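Local coordinates for protein 3-oxo-tetronate kinase (Cupriavidus necator, PDB 5DMH) that catalyses the ATP-dependent phosphorylation of 3-oxo-tetronate to 3-oxo-tetronate 4-phosphate, a step of carbohydrate metabolism, at residues S296-Q302 against K434-G440; F150-G154 against Q413-G417. One frame throughout, in Å; residues are numbered along the deposited sequence.

The two contacts lie side by side, their centres about 12 Å apart, and Phe438 joins them: its ring, carried by the loop of interaction 1, packs against Phe150, Asn153 and Pro416 of interaction 2. Interaction 1 is the more deeply buried. It stays within the nucleotide-binding domain, where a helix start and a phosphate-binding loop are held by direct bonds to a lysine ammonium, a glutamine amide and a serine hydroxyl. Interaction 2 bridges the sugar-binding and nucleotide-binding domains, is only partly buried, and mixes two direct bonds with water links and a proline surface. Interaction 1 touches ADP through Gly436; the Asn153 side chain of interaction 2 is about 12 Å from it.

Interaction 1. Residues S296-Q302 against K434-G440; sequences SRATNGQ and KSGNFGG. With ADP (adenosine-5'-diphosphate), chain C.
Lys434 and Gln302 approach from opposite directions, the ammonium NZ lying 2.7 Å from OE1 of Gln302, in the plane of the glutamine's carbonyl and on one of its lone pairs. The lysine chain leaves with CG anti to the backbone N (chi1 -175°) and then bends at its last two torsions, which curls NZ back into its own loop. There it also meets Phe438 O, at 2.8 Å, and Gly436 O. Thr299 slides past the lysine in the other direction and brings OG1 to 3.1 Å from NZ; that hydroxyl is also hydrogen-bonded to Ser294, a residue that binds ADP. Four oxygens thus surround NZ and must share its three hydrogens.

The other end of the Gln302 amide serves the loop. NE2 donates almost straight to Phe438 O (3.1 Å, 172°), and a second bond runs from NE2 to Gly440 O; both acceptors lie in the amide plane. An amide suits this place because its oxygen answers the ammonium while its nitrogen answers carbonyls.

Ser296 is the N-cap of helix 297-308. Its OG accepts from Thr299 N and donates to Gly436 O at 2.6 Å, coming from the face of that carbonyl opposite to the one Lys434 NZ uses. The small Ala298 lets the loop come close, its CB 3.6 Å from Gly436 O, and a water links Ala298 N to Asn437 OD1.

Gly436 N donates to ADP O1B, and a side chain on this glycine would collide with the phosphate. The ammonium collects oxygens from both segments and shares Gly436 O and Phe438 O with a second donor, tying the loop to the helix start. These oxygens probably stabilise the buried positive charge, which may add to the field near the diphosphate.

Interaction 2. Residues F150-G154 against Q413-G417; sequences FPENG and QIAPG
The ring of Phe150 meets the backbone of Gly417 obliquely, its CZ 3.9 Å from Gly417 N. Asn153 CB sits over the centre of one ring face, 3.9 Å above the plane, while Glu152 OE1 and a water lie at the edge, in plane. The large flat side chain fills this buried place, and Phe438 packs against it as well.

The carboxylate of Glu152 and the amide of Gln413 come from opposite directions with their planes 37° apart. Gln413 NE2 donates to Glu152 OE2 at 3.1 Å, on the syn side of the carboxylate. Both chains are extended, which suits residues that must span the gap; CG of Glu152 stands anti to its backbone nitrogen (chi1 -167°), and the chain crosses Pro416 at about a right angle, with CD 3.5 Å from Pro416 CB. Gln413 OE1 is taken by Asn49 on helix 41-53. One water bonds to Gly417 N and lies within bonding distance of Glu152 OE1 and Gln413 OE1.

Asn153 ND2 gives a hydrogen to Pro416 O at 3.1 Å, reaching it from well above the carbonyl plane. A second water bridges Asn153 OD1 and that same oxygen, so both ends of the amide are used. Gly417 has a positive phi, and a CB there would strike Asn153 ND2.

Gln413 belongs to strand 407-415, which passes through a classic beta bulge at Ile414 and Ala415, both facing Val418. In this member of the four-carbon acid sugar kinase family the contact is a domain interface: a loop of the sugar-binding domain meets the turn between strands 407-415 and 418-423 of the nucleotide-binding domain.

Interaction 1. Residues S296-Q302 against K434-G440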
# COMPACT_ATOMS: atom_id res chain seq x y z
N SER A 296 -0.52 4.75 -13.82
CA SER A 296 0.93 4.62 -13.82
C SER A 296 1.41 4.05 -15.13
O SER A 296 0.65 3.46 -15.90
CB SER A 296 1.36 3.70 -12.71
OG SER A 296 1.02 2.37 -13.06
N ARG A 297 2.70 4.22 -15.39
CA ARG A 297 3.32 3.63 -16.54
C ARG A 297 3.20 2.12 -16.52
O ARG A 297 2.90 1.52 -17.55
CB ARG A 297 4.78 4.03 -16.59
CG ARG A 297 4.99 5.43 -17.10
CD ARG A 297 6.48 5.71 -17.23
NE ARG A 297 6.78 7.13 -17.06
CZ ARG A 297 8.01 7.62 -16.93
NH1 ARG A 297 9.05 6.80 -16.95
NH2 ARG A 297 8.19 8.93 -16.78
N ALA A 298 3.41 1.52 -15.36
CA ALA A 298 3.30 0.07 -15.23
C ALA A 298 1.87 -0.39 -15.59
O ALA A 298 1.68 -1.32 -16.37
CB ALA A 298 3.63 -0.35 -13.83
N THR A 299 0.87 0.31 -15.06
CA THR A 299 -0.51 -0.06 -15.33
C THR A 299 -0.86 0.21 -16.81
O THR A 299 -1.58 -0.59 -17.42
CB THR A 299 -1.52 0.63 -14.40
OG1 THR A 299 -1.19 0.36 -13.03
CG2 THR A 299 -2.90 0.12 -14.64
N ASN A 300 -0.36 1.31 -17.39
CA ASN A 300 -0.56 1.54 -18.83
C ASN A 300 -0.01 0.38 -19.64
O ASN A 300 -0.65 -0.10 -20.60
CB ASN A 300 -0.02 2.91 -19.27
CG ASN A 300 -1.05 4.04 -19.08
OD1 ASN A 300 -1.90 4.28 -19.93
ND2 ASN A 300 -0.97 4.73 -17.95
N GLY A 301 1.18 -0.08 -19.26
CA GLY A 301 1.81 -1.18 -19.95
C GLY A 301 1.06 -2.48 -19.79
O GLY A 301 0.99 -3.29 -20.72
N GLN A 302 0.44 -2.67 -18.62
CA GLN A 302 -0.35 -3.89 -18.34
C GLN A 302 -1.65 -3.92 -19.13
O GLN A 302 -2.04 -4.97 -19.63
CB GLN A 302 -0.61 -4.02 -16.82
CG GLN A 302 0.65 -4.46 -16.07
CD GLN A 302 0.79 -3.91 -14.67
OE1 GLN A 302 -0.03 -3.13 -14.18
NE2 GLN A 302 1.90 -4.28 -14.03
N LYS A 434 -3.01 -4.58 -6.54
CA LYS A 434 -1.73 -4.19 -7.13
C LYS A 434 -1.47 -2.69 -7.02
O LYS A 434 -2.10 -1.88 -7.68
CB LYS A 434 -1.71 -4.60 -8.60
CG LYS A 434 -0.40 -4.36 -9.34
CD LYS A 434 -0.68 -4.15 -10.83
CE LYS A 434 -0.92 -2.68 -11.12
NZ LYS A 434 0.25 -2.04 -11.73
N SER A 435 -0.52 -2.31 -6.17
CA SER A 435 -0.05 -0.93 -6.20
C SER A 435 0.27 -0.52 -7.63
O SER A 435 0.83 -1.29 -8.42
CB SER A 435 1.18 -0.79 -5.32
OG SER A 435 1.43 0.59 -5.07
N GLY A 436 -0.08 0.71 -7.98
CA GLY A 436 -0.00 1.15 -9.35
C GLY A 436 1.32 0.92 -10.04
O GLY A 436 1.36 0.53 -11.22
N ASN A 437 2.42 1.15 -9.34
CA ASN A 437 3.73 1.02 -9.94
C ASN A 437 4.27 -0.43 -10.00
O ASN A 437 5.36 -0.66 -10.55
CB ASN A 437 4.74 1.90 -9.17
CG ASN A 437 4.51 3.38 -9.39
OD1 ASN A 437 4.23 3.83 -10.50
ND2 ASN A 437 4.66 4.15 -8.34
N PHE A 438 3.55 -1.39 -9.45
CA PHE A 438 4.10 -2.74 -9.31
C PHE A 438 3.64 -3.70 -10.40
O PHE A 438 2.66 -3.42 -11.13
CB PHE A 438 3.74 -3.33 -7.95
CG PHE A 438 4.37 -2.63 -6.78
CD1 PHE A 438 5.35 -1.65 -6.97
CD2 PHE A 438 3.96 -2.94 -5.49
CE1 PHE A 438 5.92 -1.00 -5.86
CE2 PHE A 438 4.53 -2.30 -4.39
CZ PHE A 438 5.49 -1.33 -4.58
N GLY A 439 4.37 -4.81 -10.50
CA GLY A 439 4.07 -5.86 -11.44
C GLY A 439 4.73 -5.64 -12.79
O GLY A 439 4.99 -4.51 -13.20
N GLY A 440 4.95 -6.74 -13.50
CA GLY A 440 5.48 -6.70 -14.85
C GLY A 440 4.38 -6.50 -15.87
O GLY A 440 3.18 -6.39 -15.51
PB ADP C . -1.74 4.28 -7.92
O1B ADP C . -1.62 2.96 -7.17
O2B ADP C . -1.12 4.19 -9.31
O3B ADP C . -1.27 5.48 -7.11
PA ADP C . -4.54 4.93 -7.37
O1A ADP C . -5.72 4.11 -7.73
O2A ADP C . -4.07 5.06 -5.96
O3A ADP C . -3.31 4.44 -8.32
O5' ADP C . -4.73 6.45 -7.83
C5' ADP C . -5.07 6.79 -9.17
C4' ADP C . -6.08 7.94 -9.14
O4' ADP C . -6.16 8.52 -10.43
C3' ADP C . -7.48 7.44 -8.79
O3' ADP C . -8.19 8.42 -8.00
C2' ADP C . -8.11 7.29 -10.14
O2' ADP C . -9.52 7.24 -10.09
C1' ADP C . -7.52 8.49 -10.85
N9 ADP C . -7.62 8.31 -12.30
C8 ADP C . -7.40 7.17 -13.00
N7 ADP C . -7.62 7.37 -14.31
C5 ADP C . -8.00 8.66 -14.44
C6 ADP C . -8.41 9.51 -15.56
N6 ADP C . -8.40 8.97 -16.79
N1 ADP C . -8.72 10.80 -15.30
C2 ADP C . -8.69 11.31 -14.06
N3 ADP C . -8.34 10.60 -12.96
C4 ADP C . -8.01 9.28 -13.11
O HOH W 1 4.83 2.77 -13.07

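Interaction 2. Residues F150-G154 against Q413-G417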
# COMPACT_ATOMS: atom_id res chain seq x y z
N PHE A 150 12.82 0.23 -1.05
CA PHE A 150 12.27 -1.05 -1.45
C PHE A 150 13.10 -1.55 -2.64
O PHE A 150 12.64 -1.50 -3.78
CB PHE A 150 10.78 -0.83 -1.84
CG PHE A 150 9.95 -2.10 -1.98
CD1 PHE A 150 10.53 -3.36 -1.94
CD2 PHE A 150 8.58 -2.00 -2.13
CE1 PHE A 150 9.76 -4.48 -2.05
CE2 PHE A 150 7.80 -3.12 -2.24
CZ PHE A 150 8.38 -4.37 -2.21
N PRO A 151 14.33 -2.00 -2.38
CA PRO A 151 15.23 -2.37 -3.48
C PRO A 151 14.65 -3.38 -4.46
O PRO A 151 14.91 -3.29 -5.67
CB PRO A 151 16.44 -2.97 -2.74
CG PRO A 151 16.52 -2.12 -1.49
CD PRO A 151 15.04 -1.96 -1.09
N GLU A 152 13.89 -4.34 -3.96
CA GLU A 152 13.29 -5.37 -4.79
C GLU A 152 12.39 -4.75 -5.87
O GLU A 152 12.14 -5.37 -6.92
CB GLU A 152 12.47 -6.32 -3.92
CG GLU A 152 12.03 -7.63 -4.58
CD GLU A 152 10.91 -8.39 -3.82
OE1 GLU A 152 10.44 -7.92 -2.74
OE2 GLU A 152 10.46 -9.44 -4.34
N ASN A 153 11.88 -3.56 -5.59
CA ASN A 153 11.03 -2.82 -6.52
C ASN A 153 11.73 -1.56 -6.99
O ASN A 153 11.09 -0.62 -7.49
CB ASN A 153 9.66 -2.49 -5.91
CG ASN A 153 8.54 -3.40 -6.42
OD1 ASN A 153 8.52 -3.80 -7.59
ND2 ASN A 153 7.60 -3.74 -5.53
N GLY A 154 13.06 -1.55 -6.85
CA GLY A 154 13.86 -0.45 -7.38
C GLY A 154 13.88 0.88 -6.65
O GLY A 154 14.27 1.88 -7.25
N GLN A 413 3.30 -14.62 -3.02
CA GLN A 413 3.67 -13.44 -3.80
C GLN A 413 3.46 -13.72 -5.29
O GLN A 413 3.91 -14.74 -5.80
CB GLN A 413 5.14 -13.07 -3.55
CG GLN A 413 5.62 -11.86 -4.34
CD GLN A 413 6.95 -11.33 -3.84
OE1 GLN A 413 7.10 -11.01 -2.65
NE2 GLN A 413 7.92 -11.26 -4.73
N ILE A 414 2.77 -12.81 -5.97
CA ILE A 414 2.62 -12.85 -7.42
C ILE A 414 3.76 -12.07 -8.11
O ILE A 414 4.37 -12.55 -9.05
CB ILE A 414 1.28 -12.23 -7.84
CG1 ILE A 414 0.12 -12.97 -7.15
CG2 ILE A 414 1.13 -12.25 -9.35
CD1 ILE A 414 -1.18 -12.20 -7.20
N ALA A 415 4.02 -10.86 -7.61
CA ALA A 415 5.12 -10.00 -8.06
C ALA A 415 5.64 -9.26 -6.84
O ALA A 415 4.95 -9.18 -5.83
CB ALA A 415 4.63 -9.01 -9.07
N PRO A 416 6.84 -8.70 -6.91
CA PRO A 416 7.30 -7.96 -5.73
C PRO A 416 6.28 -6.92 -5.28
O PRO A 416 5.74 -6.14 -6.09
CB PRO A 416 8.62 -7.33 -6.20
CG PRO A 416 9.10 -8.27 -7.30
CD PRO A 416 7.83 -8.70 -8.00
N GLY A 417 5.98 -6.93 -3.98
CA GLY A 417 5.00 -6.05 -3.40
C GLY A 417 3.53 -6.45 -3.58
O GLY A 417 2.66 -5.71 -3.13
O HOH W 2 7.76 -8.25 -2.21
O HOH W 3 10.17 -10.59 -1.48
O HOH W 4 6.44 -5.45 -8.77